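Local coordinates for protein aspartate semialdehyde dehydrogenase (Francisella tularensis subsp. tularensis, PDB 4WOJ) that probably catalyses the NADPH-dependent reductive dephosphorylation of L-aspartyl-4-phosphate to L-aspartate-semialdehyde, an early step toward lysine, methionine and threonine, working as a homodimer, at residues 303-314 with 327-335; 7-16 with 33-44. All coordinates share one frame; numbering follows the deposited sequence.

Contact 1: 303-314 with 327-335; sequences WVKVIDNNKEDT and LDIAIGRIK. With NA (sodium ion), chain F.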
loop_
_atom_site.group_PDB
_atom_site.type_symbol
_atom_site.label_atom_id
_atom_site.label_comp_id
_atom_site.label_asym_id
_atom_site.label_seq_id
_atom_site.Cartn_x
_atom_site.Cartn_y
_atom_site.Cartn_z
ATOM N N TRP B 303 7.315 14.864 17.812
ATOM C CA TRP B 303 7.108 13.483 17.355
ATOM C C TRP B 303 7.563 13.200 15.945
ATOM O O TRP B 303 7.857 12.060 15.615
ATOM C CB TRP B 303 5.654 13.065 17.565
ATOM C CG TRP B 303 5.354 13.215 18.985
ATOM C CD1 TRP B 303 5.677 12.334 20.002
ATOM C CD2 TRP B 303 4.790 14.365 19.612
ATOM N NE1 TRP B 303 5.276 12.844 21.212
ATOM C CE2 TRP B 303 4.736 14.088 21.016
ATOM C CE3 TRP B 303 4.343 15.596 19.137
ATOM C CZ2 TRP B 303 4.247 14.996 21.932
ATOM C CZ3 TRP B 303 3.834 16.503 20.039
ATOM C CH2 TRP B 303 3.801 16.204 21.434
ATOM N N VAL B 304 7.571 14.234 15.094
ATOM C CA VAL B 304 7.998 14.077 13.703
ATOM C C VAL B 304 9.423 13.534 13.688
ATOM O O VAL B 304 10.292 14.081 14.307
ATOM C CB VAL B 304 7.945 15.422 12.948
ATOM C CG1 VAL B 304 8.645 15.348 11.605
ATOM C CG2 VAL B 304 6.512 15.813 12.731
ATOM N N LYS B 305 9.652 12.453 12.960
ATOM C CA LYS B 305 10.959 11.817 12.925
ATOM C C LYS B 305 11.360 11.631 11.492
ATOM O O LYS B 305 10.793 10.815 10.776
ATOM C CB LYS B 305 10.887 10.479 13.636
ATOM C CG LYS B 305 12.199 9.761 13.680
ATOM C CD LYS B 305 12.101 8.579 14.636
ATOM C CE LYS B 305 13.482 8.078 15.048
ATOM N NZ LYS B 305 13.923 7.072 14.053
ATOM N N VAL B 306 12.330 12.411 11.055
ATOM C CA VAL B 306 12.717 12.331 9.668
ATOM C C VAL B 306 13.662 11.163 9.441
ATOM O O VAL B 306 14.546 10.907 10.221
ATOM C CB VAL B 306 13.326 13.609 9.184
ATOM C CG1 VAL B 306 13.853 13.431 7.784
ATOM C CG2 VAL B 306 12.275 14.708 9.224
ATOM N N ILE B 307 13.416 10.450 8.370
ATOM C CA ILE B 307 14.173 9.285 8.026
ATOM C C ILE B 307 14.856 9.601 6.722
ATOM O O ILE B 307 14.202 9.827 5.718
ATOM C CB ILE B 307 13.247 8.099 7.812
ATOM C CG1 ILE B 307 12.387 7.877 9.036
ATOM C CG2 ILE B 307 14.037 6.853 7.541
ATOM C CD1 ILE B 307 13.154 7.754 10.335
ATOM N N ASP B 308 16.176 9.572 6.753
ATOM C CA ASP B 308 16.995 9.970 5.639
ATOM C C ASP B 308 16.753 9.065 4.451
ATOM O O ASP B 308 16.558 7.856 4.588
ATOM C CB ASP B 308 18.463 9.952 6.099
ATOM C CG ASP B 308 19.429 10.193 4.993
ATOM O OD1 ASP B 308 19.429 11.297 4.417
ATOM O OD2 ASP B 308 20.211 9.269 4.679
ATOM N N ASN B 309 16.760 9.668 3.276
ATOM C CA ASN B 309 16.306 9.008 2.069
ATOM C C ASN B 309 17.372 8.105 1.504
ATOM O O ASN B 309 17.949 8.386 0.467
ATOM C CB ASN B 309 15.894 10.053 1.043
ATOM C CG ASN B 309 15.099 9.472 -0.106
ATOM O OD1 ASN B 309 14.594 8.352 -0.044
ATOM N ND2 ASN B 309 14.977 10.234 -1.148
ATOM N N ASN B 310 17.610 7.004 2.203
ATOM C CA ASN B 310 18.478 5.971 1.698
ATOM C C ASN B 310 17.947 4.621 2.168
ATOM O O ASN B 310 17.154 4.531 3.100
ATOM C CB ASN B 310 19.900 6.191 2.167
ATOM C CG ASN B 310 20.076 5.889 3.634
ATOM O OD1 ASN B 310 20.215 4.737 4.026
ATOM N ND2 ASN B 310 20.078 6.924 4.453
ATOM N N LYS B 311 18.406 3.580 1.498
ATOM C CA LYS B 311 17.846 2.256 1.630
ATOM C C LYS B 311 17.950 1.662 3.043
ATOM O O LYS B 311 16.946 1.287 3.656
ATOM C CB LYS B 311 18.550 1.369 0.635
ATOM C CG LYS B 311 17.954 -0.014 0.507
ATOM C CD LYS B 311 18.664 -0.745 -0.623
ATOM C CE LYS B 311 17.932 -2.016 -1.032
ATOM N NZ LYS B 311 18.376 -2.390 -2.400
ATOM N N GLU B 312 19.156 1.588 3.565
ATOM C CA GLU B 312 19.329 0.966 4.852
ATOM C C GLU B 312 18.378 1.607 5.882
ATOM O O GLU B 312 17.712 0.909 6.658
ATOM C CB GLU B 312 20.807 1.052 5.308
ATOM C CG GLU B 312 21.024 0.704 6.789
ATOM C CD GLU B 312 22.393 0.080 7.108
ATOM O OE1 GLU B 312 23.445 0.633 6.719
ATOM O OE2 GLU B 312 22.420 -0.980 7.786
ATOM N N ASP B 313 18.338 2.941 5.906
ATOM C CA ASP B 313 17.572 3.655 6.923
ATOM C C ASP B 313 16.049 3.580 6.672
ATOM O O ASP B 313 15.228 3.589 7.598
ATOM C CB ASP B 313 18.056 5.105 7.012
ATOM C CG ASP B 313 19.477 5.256 7.648
ATOM O OD1 ASP B 313 20.088 4.291 8.184
ATOM O OD2 ASP B 313 19.979 6.395 7.621
ATOM N N THR B 314 15.682 3.525 5.402
ATOM C CA THR B 314 14.293 3.481 5.020
ATOM C C THR B 314 13.713 2.162 5.399
ATOM O O THR B 314 12.641 2.088 6.023
ATOM C CB THR B 314 14.093 3.685 3.516
ATOM O OG1 THR B 314 14.531 4.989 3.169
ATOM C CG2 THR B 314 12.645 3.531 3.164
ATOM N N LEU B 327 5.423 6.507 19.674
ATOM C CA LEU B 327 4.813 7.794 19.357
ATOM C C LEU B 327 5.487 8.488 18.172
ATOM O O LEU B 327 5.117 9.610 17.799
ATOM C CB LEU B 327 4.818 8.685 20.600
ATOM C CG LEU B 327 3.817 8.217 21.677
ATOM C CD1 LEU B 327 4.159 8.807 23.032
ATOM C CD2 LEU B 327 2.389 8.603 21.319
ATOM N N ASP B 328 6.471 7.830 17.565
ATOM C CA ASP B 328 7.162 8.456 16.448
ATOM C C ASP B 328 6.184 8.552 15.250
ATOM O O ASP B 328 5.414 7.626 14.935
ATOM C CB ASP B 328 8.433 7.697 16.023
ATOM C CG ASP B 328 9.418 7.389 17.188
ATOM O OD1 ASP B 328 9.593 8.150 18.142
ATOM O OD2 ASP B 328 10.102 6.356 17.118
ATOM N N ILE B 329 6.210 9.708 14.615
ATOM C CA ILE B 329 5.583 9.941 13.327
ATOM C C ILE B 329 6.763 9.877 12.357
ATOM O O ILE B 329 7.470 10.872 12.149
ATOM C CB ILE B 329 4.893 11.354 13.305
ATOM C CG1 ILE B 329 3.856 11.435 14.414
ATOM C CG2 ILE B 329 4.240 11.659 11.972
ATOM C CD1 ILE B 329 2.816 10.324 14.338
ATOM N N ALA B 330 7.028 8.707 11.807
ATOM C CA ALA B 330 8.148 8.612 10.882
ATOM C C ALA B 330 7.740 9.146 9.484
ATOM O O ALA B 330 6.602 9.021 9.037
ATOM C CB ALA B 330 8.661 7.200 10.800
ATOM N N ILE B 331 8.675 9.799 8.829
ATOM C CA ILE B 331 8.399 10.393 7.522
ATOM C C ILE B 331 9.650 10.482 6.716
ATOM O O ILE B 331 10.662 10.991 7.177
ATOM C CB ILE B 331 7.785 11.770 7.670
ATOM C CG1 ILE B 331 7.749 12.482 6.286
ATOM C CG2 ILE B 331 8.518 12.568 8.702
ATOM C CD1 ILE B 331 6.876 13.688 6.289
ATOM N N GLY B 332 9.607 9.930 5.528
ATOM C CA GLY B 332 10.815 9.778 4.732
ATOM C C GLY B 332 10.544 9.738 3.259
ATOM O O GLY B 332 9.466 10.042 2.832
ATOM N N ARG B 333 11.560 9.376 2.495
ATOM C CA ARG B 333 11.478 9.323 1.069
ATOM C C ARG B 333 11.088 10.726 0.565
ATOM O O ARG B 333 10.440 10.871 -0.444
ATOM C CB ARG B 333 10.494 8.247 0.610
ATOM C CG ARG B 333 10.820 6.827 1.077
ATOM C CD ARG B 333 12.145 6.281 0.564
ATOM N NE ARG B 333 12.465 6.787 -0.773
ATOM C CZ ARG B 333 12.000 6.315 -1.934
ATOM N NH1 ARG B 333 11.150 5.299 -1.982
ATOM N NH2 ARG B 333 12.392 6.884 -3.079
ATOM N N ILE B 334 11.518 11.742 1.294
ATOM C CA ILE B 334 11.181 13.107 0.995
ATOM C C ILE B 334 11.947 13.547 -0.243
ATOM O O ILE B 334 13.146 13.656 -0.232
ATOM C CB ILE B 334 11.500 14.056 2.168
ATOM C CG1 ILE B 334 10.688 13.653 3.407
ATOM C CG2 ILE B 334 11.201 15.503 1.779
ATOM C CD1 ILE B 334 11.291 14.092 4.727
ATOM N N LYS B 335 11.238 13.800 -1.317
ATOM C CA LYS B 335 11.897 14.132 -2.554
ATOM C C LYS B 335 11.046 15.065 -3.373
ATOM O O LYS B 335 9.833 15.189 -3.180
ATOM C CB LYS B 335 12.194 12.863 -3.319
ATOM C CG LYS B 335 10.966 12.147 -3.809
ATOM C CD LYS B 335 11.317 10.896 -4.590
ATOM C CE LYS B 335 10.150 10.463 -5.472
ATOM N NZ LYS B 335 10.023 8.977 -5.532
HETATM NA NA NA F . 16.176 11.588 11.078
HETATM O O HOH W 1 13.248 7.535 3.894
HETATM O O HOH W 2 13.935 11.669 3.662
HETATM O O HOH W 3 15.933 9.669 12.101
#
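N309 and R333 meet with amide and guanidinium planes 24° apart, and R333 NE donates to N309 OD1 at 2.7 Å, near the guanidinium plane. Two bends in the arginine chain, at chi2 and chi3 (-62° and -33°), bring NE back to the asparagine, while T314 crosses the chain at about a right angle, its OG1 3.8 Å from R333 CD. Asparagine suits this place because its amide serves two partners: ND2 donates to G239 O of the second subunit, whose E244 takes R333 NH2 in a salt bridge. Further back, strands 304-307 and 329-335 run parallel. On the face of V304, V306 and I331, branched side chains pack beneath helix 290-298; the V304 and I331 side chains meet at a slant, CG1 to CG2 4.0 Å, and V306 CG1 meets the I334 CD1 tip. W303 and L327 lie side by side, CD1 to CB 3.8 Å. Where the strands part, water 1 accepts from R333 N and donates to I307 O and T314 OG1. V306 O and water 3 ligate the modelled sodium ion, V306 O at a doubtfully short 2.0 Å. Such a parallel pair forms one margin of the mixed sheet in the dimerisation domain.

Contact 2: 7-16 with 33-44; sequences MLKVGFIGWR and FDCILPTFFSTS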
loop_
_atom_site.group_PDB
_atom_site.type_symbol
_atom_site.label_atom_id
_atom_site.label_comp_id
_atom_site.label_asym_id
_atom_site.label_seq_id
_atom_site.Cartn_x
_atom_site.Cartn_y
_atom_site.Cartn_z
ATOM N N MET B 7 -12.294 17.841 43.094
ATOM C CA MET B 7 -11.374 17.133 42.218
ATOM C C MET B 7 -12.288 16.764 41.077
ATOM O O MET B 7 -13.491 16.655 41.292
ATOM C CB MET B 7 -10.855 15.877 42.907
ATOM C CG MET B 7 -9.489 15.384 42.438
ATOM S SD MET B 7 -8.749 14.077 43.477
ATOM C CE MET B 7 -7.569 15.028 44.420
ATOM N N LEU B 8 -11.764 16.543 39.884
ATOM C CA LEU B 8 -12.651 16.139 38.799
ATOM C C LEU B 8 -13.025 14.667 38.757
ATOM O O LEU B 8 -12.173 13.783 38.861
ATOM C CB LEU B 8 -12.098 16.594 37.462
ATOM C CG LEU B 8 -12.223 18.108 37.325
ATOM C CD1 LEU B 8 -11.647 18.565 36.000
ATOM C CD2 LEU B 8 -13.670 18.551 37.470
ATOM N N LYS B 9 -14.319 14.411 38.643
ATOM C CA LYS B 9 -14.782 13.051 38.537
ATOM C C LYS B 9 -14.813 12.675 37.072
ATOM O O LYS B 9 -15.617 13.205 36.321
ATOM C CB LYS B 9 -16.163 12.902 39.143
ATOM C CG LYS B 9 -16.234 13.380 40.571
ATOM C CD LYS B 9 -17.578 13.020 41.163
ATOM C CE LYS B 9 -17.505 11.637 41.794
ATOM N NZ LYS B 9 -18.838 11.215 42.317
ATOM N N VAL B 10 -13.951 11.734 36.689
ATOM C CA VAL B 10 -13.804 11.342 35.295
ATOM C C VAL B 10 -14.176 9.897 35.106
ATOM O O VAL B 10 -13.627 9.017 35.766
ATOM C CB VAL B 10 -12.363 11.509 34.795
ATOM C CG1 VAL B 10 -12.333 11.449 33.275
ATOM C CG2 VAL B 10 -11.777 12.819 35.276
ATOM N N GLY B 11 -15.084 9.664 34.163
ATOM C CA GLY B 11 -15.588 8.326 33.869
ATOM C C GLY B 11 -15.007 7.837 32.562
ATOM O O GLY B 11 -14.821 8.611 31.631
ATOM N N PHE B 12 -14.700 6.550 32.509
ATOM C CA PHE B 12 -14.085 5.949 31.335
ATOM C C PHE B 12 -14.966 4.848 30.739
ATOM O O PHE B 12 -15.258 3.848 31.397
ATOM C CB PHE B 12 -12.694 5.398 31.693
ATOM C CG PHE B 12 -11.735 6.466 32.102
ATOM C CD1 PHE B 12 -11.015 7.184 31.137
ATOM C CD2 PHE B 12 -11.609 6.822 33.434
ATOM C CE1 PHE B 12 -10.155 8.215 31.514
ATOM C CE2 PHE B 12 -10.742 7.839 33.823
ATOM C CZ PHE B 12 -10.022 8.546 32.862
ATOM N N ILE B 13 -15.394 5.064 29.492
ATOM C CA ILE B 13 -16.058 4.022 28.695
ATOM C C ILE B 13 -15.150 3.605 27.528
ATOM O O ILE B 13 -14.463 4.423 26.969
ATOM C CB ILE B 13 -17.422 4.491 28.165
ATOM C CG1 ILE B 13 -18.154 5.332 29.218
ATOM C CG2 ILE B 13 -18.277 3.286 27.805
ATOM C CD1 ILE B 13 -17.968 6.820 29.089
ATOM N N GLY B 14 -15.131 2.328 27.178
ATOM C CA GLY B 14 -14.314 1.846 26.048
ATOM C C GLY B 14 -12.975 1.225 26.421
ATOM O O GLY B 14 -12.236 0.760 25.542
ATOM N N TRP B 15 -12.673 1.186 27.721
ATOM C CA TRP B 15 -11.299 0.909 28.190
ATOM C C TRP B 15 -10.808 -0.526 27.980
ATOM O O TRP B 15 -9.616 -0.782 28.061
ATOM C CB TRP B 15 -11.149 1.288 29.665
ATOM C CG TRP B 15 -12.181 0.718 30.538
ATOM C CD1 TRP B 15 -13.358 1.304 30.905
ATOM C CD2 TRP B 15 -12.159 -0.558 31.143
ATOM N NE1 TRP B 15 -14.077 0.470 31.712
ATOM C CE2 TRP B 15 -13.359 -0.688 31.879
ATOM C CE3 TRP B 15 -11.238 -1.618 31.145
ATOM C CZ2 TRP B 15 -13.654 -1.824 32.610
ATOM C CZ3 TRP B 15 -11.532 -2.745 31.860
ATOM C CH2 TRP B 15 -12.734 -2.842 32.594
ATOM N N ARG B 16 -11.726 -1.444 27.698
ATOM C CA ARG B 16 -11.387 -2.850 27.546
ATOM C C ARG B 16 -10.792 -3.176 26.175
ATOM O O ARG B 16 -10.015 -4.127 26.033
ATOM C CB ARG B 16 -12.629 -3.701 27.763
ATOM C CG ARG B 16 -12.410 -4.840 28.759
ATOM C CD ARG B 16 -13.637 -5.735 28.830
ATOM N NE ARG B 16 -14.669 -5.260 29.763
ATOM C CZ ARG B 16 -14.621 -5.434 31.085
ATOM N NH1 ARG B 16 -13.563 -6.036 31.638
ATOM N NH2 ARG B 16 -15.620 -4.995 31.862
ATOM N N PHE B 33 -3.716 9.772 36.106
ATOM C CA PHE B 33 -4.733 9.566 37.163
ATOM C C PHE B 33 -4.515 10.421 38.418
ATOM O O PHE B 33 -5.412 10.553 39.237
ATOM C CB PHE B 33 -4.865 8.084 37.528
ATOM C CG PHE B 33 -5.420 7.248 36.408
ATOM C CD1 PHE B 33 -6.733 7.372 36.022
ATOM C CD2 PHE B 33 -4.615 6.365 35.717
ATOM C CE1 PHE B 33 -7.245 6.635 34.965
ATOM C CE2 PHE B 33 -5.118 5.617 34.666
ATOM C CZ PHE B 33 -6.442 5.750 34.285
ATOM N N ASP B 34 -3.341 11.030 38.548
ATOM C CA ASP B 34 -2.965 11.700 39.799
ATOM C C ASP B 34 -3.992 12.667 40.386
ATOM O O ASP B 34 -4.190 12.671 41.610
ATOM C CB ASP B 34 -1.587 12.364 39.704
ATOM C CG ASP B 34 -0.454 11.351 39.737
ATOM O OD1 ASP B 34 -0.703 10.161 39.493
ATOM O OD2 ASP B 34 0.693 11.729 39.995
ATOM N N CYS B 35 -4.656 13.461 39.562
ATOM C CA CYS B 35 -5.498 14.541 40.116
ATOM C C CYS B 35 -6.943 14.484 39.684
ATOM O O CYS B 35 -7.576 15.509 39.440
ATOM C CB CYS B 35 -4.905 15.895 39.753
ATOM S SG CYS B 35 -3.237 16.054 40.390
ATOM N N ILE B 36 -7.461 13.271 39.622
ATOM C CA ILE B 36 -8.818 13.031 39.205
ATOM C C ILE B 36 -9.376 11.862 39.987
ATOM O O ILE B 36 -8.615 11.080 40.565
ATOM C CB ILE B 36 -8.854 12.678 37.706
ATOM C CG1 ILE B 36 -7.946 11.471 37.425
ATOM C CG2 ILE B 36 -8.409 13.860 36.853
ATOM C CD1 ILE B 36 -8.256 10.783 36.122
ATOM N N LEU B 37 -10.697 11.735 39.990
ATOM C CA LEU B 37 -11.371 10.596 40.625
ATOM C C LEU B 37 -11.927 9.664 39.546
ATOM O O LEU B 37 -13.061 9.818 39.095
ATOM C CB LEU B 37 -12.478 11.074 41.597
ATOM C CG LEU B 37 -12.015 12.089 42.661
ATOM C CD1 LEU B 37 -13.154 12.588 43.545
ATOM C CD2 LEU B 37 -10.913 11.471 43.514
ATOM N N PRO B 38 -11.133 8.690 39.119
ATOM C CA PRO B 38 -11.612 7.891 38.015
ATOM C C PRO B 38 -12.780 7.008 38.395
ATOM O O PRO B 38 -12.885 6.585 39.537
ATOM C CB PRO B 38 -10.404 7.029 37.641
ATOM C CG PRO B 38 -9.240 7.689 38.282
ATOM C CD PRO B 38 -9.795 8.271 39.543
ATOM N N THR B 39 -13.648 6.753 37.429
ATOM C CA THR B 39 -14.685 5.758 37.555
ATOM C C THR B 39 -14.742 5.001 36.246
ATOM O O THR B 39 -14.711 5.600 35.187
ATOM C CB THR B 39 -16.031 6.410 37.877
ATOM O OG1 THR B 39 -15.935 7.064 39.145
ATOM C CG2 THR B 39 -17.146 5.390 37.912
ATOM N N PHE B 40 -14.858 3.690 36.333
ATOM C CA PHE B 40 -14.714 2.837 35.184
ATOM C C PHE B 40 -16.028 2.173 34.838
ATOM O O PHE B 40 -16.539 1.357 35.599
ATOM C CB PHE B 40 -13.597 1.812 35.441
ATOM C CG PHE B 40 -12.237 2.424 35.338
ATOM C CD1 PHE B 40 -11.654 2.629 34.087
ATOM C CD2 PHE B 40 -11.585 2.904 36.462
ATOM C CE1 PHE B 40 -10.421 3.232 33.977
ATOM C CE2 PHE B 40 -10.362 3.534 36.347
ATOM C CZ PHE B 40 -9.781 3.691 35.099
ATOM N N PHE B 41 -16.553 2.520 33.667
ATOM C CA PHE B 41 -17.859 2.059 33.232
ATOM C C PHE B 41 -17.791 0.841 32.358
ATOM O O PHE B 41 -16.797 0.578 31.677
ATOM C CB PHE B 41 -18.589 3.150 32.494
ATOM C CG PHE B 41 -19.066 4.228 33.386
ATOM C CD1 PHE B 41 -18.283 5.335 33.624
ATOM C CD2 PHE B 41 -20.291 4.114 34.028
ATOM C CE1 PHE B 41 -18.739 6.344 34.454
ATOM C CE2 PHE B 41 -20.747 5.111 34.869
ATOM C CZ PHE B 41 -19.968 6.230 35.082
ATOM N N SER B 42 -18.867 0.074 32.401
ATOM C CA SER B 42 -18.840 -1.233 31.794
ATOM C C SER B 42 -20.216 -1.612 31.330
ATOM O O SER B 42 -21.219 -0.992 31.696
ATOM C CB SER B 42 -18.304 -2.271 32.786
ATOM O OG SER B 42 -17.701 -3.340 32.095
ATOM N N THR B 43 -20.237 -2.611 30.470
ATOM C CA THR B 43 -21.493 -3.185 30.026
ATOM C C THR B 43 -21.573 -4.658 30.341
ATOM O O THR B 43 -22.340 -5.365 29.721
ATOM C CB THR B 43 -21.697 -3.000 28.506
ATOM O OG1 THR B 43 -21.412 -1.636 28.153
ATOM C CG2 THR B 43 -23.131 -3.359 28.102
ATOM N N SER B 44 -20.795 -5.155 31.283
ATOM C CA SER B 44 -21.022 -6.543 31.671
ATOM C C SER B 44 -20.873 -6.777 33.145
ATOM O O SER B 44 -21.859 -7.011 33.837
ATOM C CB SER B 44 -20.153 -7.527 30.867
ATOM O OG SER B 44 -18.786 -7.513 31.240
#
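F12 lies at the centre of the dense half of this contact, among F33, P38 and F40 and beneath helix 18-30. F33 turns its edge to the F12 face in an offset edge-to-face pair, planes at 70°, whereas F40 runs alongside F12, the two rings tilted little but displaced, with F12 CB against F40 CD1. F40 points its edge at the face of W15, CD1 to CD1 3.8 Å. Aromatic rings suit this buried face. Chi1 of 51° sets W15 CG between its backbone N and carbonyl carbon, and from there NE1 donates to F41 O at 2.7 Å. On the other face, G11 has no side chain, and the edge of F41 comes over it, CE1 3.8 Å from G11 CA. The ends are looser. R16 NH2 reaches S42 OG at 2.7 Å, in the guanidinium plane, with W15 CH2 over one guanidinium face; at the far end, M7 SD rests on L37 CD2 at 3.4 Å, both residues exposed. Between these ends, backbone bonds such as F12 N to T39 O, 2.8 Å, hold the two parallel strands, joined through helix 18-30 in the first beta-alpha-beta unit of a Rossmann-type NAD(P)-binding domain.

Overall arrangement
Both contacts pair parallel strands joined through helix, and each is partly buried. They share no strand and sit on opposite sides of the chain's centre, yet helix 354-369 packs on both, through W355 and R363 at contact 1 and L365 and K369 at contact 2. Contact 2 lies inside the seven-stranded parallel sheet, where strand 8-13 also bonds to strand 74-77; its core is aromatic, its surface lies at the two ends, and no second subunit touches it. Contact 1 belongs to the mixed sheet. Its core is aliphatic; waters and the second subunit meet its polar end, and a sodium ion lies farther back, at V306 O. The side chain of I329 is about 9 Å from that of H276, the predicted proton acceptor.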